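Side-chain contact in aminoglycoside 3'-phosphotransferase AphA1-IAB (Acinetobacter baumannii, PDB 4GKH), which confers resistance to kanamycin and related aminoglycosides by phosphorylating the 3'-hydroxyl of the antibiotic: residues 34-39 against 218-223. Sequence-based numbering, arbitrary orientation.
Sequences VGQSGA and VGRVGI. With KAN (kanamycin a), chain M.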
ATOM      1  N   VAL A  34      -0.655  -9.447  -9.596  1.00 47.12           N
ATOM      2  CA  VAL A  34      -0.480  -8.076  -9.175  1.00 60.12           C
ATOM      3  C   VAL A  34      -1.081  -8.062  -7.769  1.00 83.34           C
ATOM      4  O   VAL A  34      -1.642  -9.076  -7.331  1.00 91.06           O
ATOM      5  CB  VAL A  34      -1.280  -7.149 -10.115  1.00 63.30           C
ATOM      6  CG1 VAL A  34      -2.722  -6.969  -9.617  1.00 53.96           C
ATOM      7  CG2 VAL A  34      -0.572  -5.828 -10.299  1.00 56.74           C
ATOM      8  N   GLY A  35      -0.951  -6.955  -7.042  1.00 45.77           N
ATOM      9  CA  GLY A  35      -1.623  -6.832  -5.753  1.00 91.69           C
ATOM     10  C   GLY A  35      -0.840  -7.186  -4.490  1.00107.89           C
ATOM     11  O   GLY A  35       0.058  -8.039  -4.495  1.00 82.92           O
ATOM     12  N   GLN A  36      -1.237  -6.544  -3.392  1.00 72.55           N
ATOM     13  CA  GLN A  36      -0.507  -6.553  -2.118  1.00 75.59           C
ATOM     14  C   GLN A  36      -0.390  -7.916  -1.411  1.00 74.79           C
ATOM     15  O   GLN A  36       0.705  -8.335  -1.037  1.00 49.02           O
ATOM     16  CB  GLN A  36      -1.153  -5.539  -1.166  1.00 88.04           C
ATOM     17  CG  GLN A  36      -0.504  -5.431   0.197  1.00 55.56           C
ATOM     18  CD  GLN A  36      -1.280  -4.504   1.117  1.00 82.67           C
ATOM     19  OE1 GLN A  36      -2.247  -4.907   1.768  1.00 53.38           O
ATOM     20  NE2 GLN A  36      -0.868  -3.249   1.163  1.00 42.81           N
ATOM     21  N   SER A  37      -1.520  -8.583  -1.191  1.00 73.94           N
ATOM     22  CA  SER A  37      -1.512  -9.895  -0.543  1.00 63.21           C
ATOM     23  C   SER A  37      -1.400 -11.006  -1.586  1.00 84.28           C
ATOM     24  O   SER A  37      -1.243 -10.734  -2.778  1.00 93.52           O
ATOM     25  CB  SER A  37      -2.779 -10.092   0.301  1.00 84.02           C
ATOM     26  OG  SER A  37      -3.948 -10.070  -0.505  1.00 57.38           O
ATOM     27  N   GLY A  38      -1.473 -12.254  -1.137  1.00 75.03           N
ATOM     28  CA  GLY A  38      -1.461 -13.380  -2.055  1.00 47.88           C
ATOM     29  C   GLY A  38      -2.859 -13.699  -2.569  1.00 38.76           C
ATOM     30  O   GLY A  38      -3.138 -14.829  -2.981  1.00 48.87           O
ATOM     31  N   ALA A  39      -3.753 -12.715  -2.518  1.00 41.55           N
ATOM     32  CA  ALA A  39      -5.111 -12.918  -3.013  1.00 36.38           C
ATOM     33  C   ALA A  39      -5.108 -13.188  -4.514  1.00 43.79           C
ATOM     34  O   ALA A  39      -4.179 -12.797  -5.220  1.00 44.21           O
ATOM     35  CB  ALA A  39      -5.983 -11.723  -2.690  1.00 42.85           C
ATOM     36  N   VAL A 218      -5.499  -1.018   0.464  1.00 28.97           N
ATOM     37  CA  VAL A 218      -5.439  -0.302   1.739  1.00 29.50           C
ATOM     38  C   VAL A 218      -5.494  -1.247   2.943  1.00 34.22           C
ATOM     39  O   VAL A 218      -5.824  -0.839   4.054  1.00 29.85           O
ATOM     40  CB  VAL A 218      -6.564   0.736   1.830  1.00 29.94           C
ATOM     41  CG1 VAL A 218      -6.395   1.788   0.728  1.00 32.92           C
ATOM     42  CG2 VAL A 218      -7.917   0.044   1.697  1.00 32.95           C
ATOM     43  N   GLY A 219      -5.150  -2.511   2.718  1.00 30.10           N
ATOM     44  CA  GLY A 219      -5.211  -3.515   3.762  1.00 27.15           C
ATOM     45  C   GLY A 219      -4.366  -3.283   5.005  1.00 31.06           C
ATOM     46  O   GLY A 219      -4.626  -3.875   6.048  1.00 31.52           O
ATOM     47  N   ARG A 220      -3.347  -2.439   4.897  1.00 29.68           N
ATOM     48  CA  ARG A 220      -2.454  -2.166   6.026  1.00 29.59           C
ATOM     49  C   ARG A 220      -2.689  -0.778   6.647  1.00 31.08           C
ATOM     50  O   ARG A 220      -1.891  -0.316   7.482  1.00 29.36           O
ATOM     51  CB  ARG A 220      -0.978  -2.323   5.585  1.00 32.37           C
ATOM     52  CG  ARG A 220      -0.591  -3.781   5.210  1.00 38.70           C
ATOM     53  CD  ARG A 220       0.843  -3.934   4.601  1.00 41.44           C
ATOM     54  NE  ARG A 220       1.068  -5.340   4.237  1.00 49.06           N
ATOM     55  CZ  ARG A 220       1.760  -5.771   3.180  1.00 91.15           C
ATOM     56  NH1 ARG A 220       1.869  -7.080   2.957  1.00 55.11           N
ATOM     57  NH2 ARG A 220       2.348  -4.911   2.347  1.00 47.88           N
ATOM     58  N   VAL A 221      -3.791  -0.129   6.266  1.00 31.30           N
ATOM     59  CA  VAL A 221      -4.164   1.165   6.866  1.00 34.72           C
ATOM     60  C   VAL A 221      -4.286   1.108   8.391  1.00 31.40           C
ATOM     61  O   VAL A 221      -4.898   0.191   8.942  1.00 28.87           O
ATOM     62  CB  VAL A 221      -5.500   1.729   6.263  1.00 29.24           C
ATOM     63  CG1 VAL A 221      -6.096   2.834   7.157  1.00 27.32           C
ATOM     64  CG2 VAL A 221      -5.263   2.282   4.868  1.00 33.17           C
ATOM     65  N   GLY A 222      -3.712   2.100   9.071  1.00 29.80           N
ATOM     66  CA  GLY A 222      -3.891   2.240  10.506  1.00 31.35           C
ATOM     67  C   GLY A 222      -2.987   3.313  11.069  1.00 29.97           C
ATOM     68  O   GLY A 222      -2.178   3.891  10.335  1.00 28.62           O
ATOM     69  N   ILE A 223      -3.137   3.603  12.362  1.00 29.03           N
ATOM     70  CA  ILE A 223      -2.253   4.566  13.010  1.00 29.39           C
ATOM     71  C   ILE A 223      -0.818   4.005  13.098  1.00 30.84           C
ATOM     72  O   ILE A 223      -0.597   2.913  13.621  1.00 31.99           O
ATOM     73  CB  ILE A 223      -2.762   4.960  14.402  1.00 29.79           C
ATOM     74  CG1 ILE A 223      -4.161   5.604  14.298  1.00 34.97           C
ATOM     75  CG2 ILE A 223      -1.755   5.907  15.076  1.00 31.50           C
ATOM     76  CD1 ILE A 223      -4.857   5.847  15.649  1.00 38.69           C
TER
HETATM   77  C1  KAN M 301       6.454  -5.744  -2.694  1.00 34.40           C
HETATM   78  C2  KAN M 301       5.156  -5.022  -2.979  1.00 36.31           C
HETATM   79  C3  KAN M 301       4.165  -5.127  -1.835  1.00 37.91           C
HETATM   80  C4  KAN M 301       3.879  -6.608  -1.588  1.00 36.81           C
HETATM   81  C5  KAN M 301       5.185  -7.291  -1.229  1.00 34.69           C
HETATM   82  C6  KAN M 301       4.817  -8.761  -1.029  1.00 37.83           C
HETATM   83  C7  KAN M 301      11.168  -4.331  -0.763  1.00 34.32           C
HETATM   84  C8  KAN M 301      10.761  -4.485  -2.207  1.00 37.15           C
HETATM   85  C9  KAN M 301       9.233  -4.271  -2.293  1.00 38.19           C
HETATM   86  C10 KAN M 301       8.475  -5.333  -1.466  1.00 32.28           C
HETATM   87  C11 KAN M 301       8.903  -5.125   0.008  1.00 30.06           C
HETATM   88  C12 KAN M 301      10.409  -5.335   0.120  1.00 31.94           C
HETATM   89  C13 KAN M 301      11.736  -3.766  -4.347  1.00 40.87           C
HETATM   90  C14 KAN M 301      13.104  -3.135  -4.615  1.00 42.47           C
HETATM   91  C15 KAN M 301      13.141  -1.632  -4.459  1.00 46.36           C
HETATM   92  C16 KAN M 301      12.136  -1.028  -5.416  1.00 47.50           C
HETATM   93  C17 KAN M 301      10.772  -1.595  -5.039  1.00 47.17           C
HETATM   94  C18 KAN M 301       9.605  -0.929  -5.802  1.00 53.85           C
HETATM   95  N1  KAN M 301       6.016  -9.524  -0.667  1.00 36.92           N
HETATM   96  N2  KAN M 301       8.211  -6.120   0.846  1.00 26.71           N
HETATM   97  N3  KAN M 301      12.627  -4.580  -0.733  1.00 35.48           N
HETATM   98  N4  KAN M 301      14.476  -1.124  -4.798  1.00 47.23           N
HETATM   99  O5  KAN M 301       6.114  -7.131  -2.332  1.00 35.63           O
HETATM  100  O6  KAN M 301       5.451  -3.638  -3.240  1.00 37.92           O
HETATM  101  O7  KAN M 301       2.968  -4.441  -2.226  1.00 42.26           O
HETATM  102  O8  KAN M 301       2.974  -6.764  -0.487  1.00 37.38           O
HETATM  103  O9  KAN M 301       7.050  -5.127  -1.548  1.00 32.63           O
HETATM  104  O10 KAN M 301       8.794  -4.205  -3.674  1.00 38.99           O
HETATM  105  O11 KAN M 301      11.533  -3.515  -2.958  1.00 37.14           O
HETATM  106  O12 KAN M 301      10.774  -3.051  -5.163  1.00 43.02           O
HETATM  107  O13 KAN M 301      14.024  -3.809  -3.750  1.00 42.83           O
HETATM  108  O14 KAN M 301      12.138   0.382  -5.231  1.00 48.96           O
HETATM  109  O15 KAN M 301       8.343  -1.397  -5.249  1.00 55.87           O
HETATM  110  O   HOH W   1      -2.143  -0.913   2.786  1.00 30.02           O
HETATM  111  O   HOH W   2      -4.701  -4.536   0.547  1.00 35.16           O
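With CG trans to the backbone N (chi1 -180°) and the chain straight beyond it, Gln36 extends its amide to the Arg220 side chain, whose own CG sits trans to the carbonyl carbon (chi1 -66°) and whose chain runs extended as far as NE. Their flat ends stack, amide and guanidinium planes 21° apart. Gln36 CG lies over one guanidinium face, off toward its rim, 3.6 Å from Arg220 NH2. No direct hydrogen bond joins the two segments; two waters do the bridging. One accepts from Gln36 NE2 at 3.1 Å and from Arg220 N; the other donates to Gln36 OE1 at 2.8 Å and accepts from Gly219 N. Both ends of the amide are thus tied to the Val218-Val221 type I turn. Kanamycin joins both segments through its O8, which donates to Gln36 O at 2.8 Å and, near the guanidinium plane, accepts a weak hydrogen bond from Arg220 NH2. Asp199, the probable proton acceptor, accepts a weak hydrogen bond from Gln36 NE2 and forms a long, weak ion pair with Arg220 NH2. The loop linking strands 28-32 and 40-45, which corresponds by topology to the glycine-rich loop of protein kinases, here meets the turn after Asp217 at the aminoglycoside site.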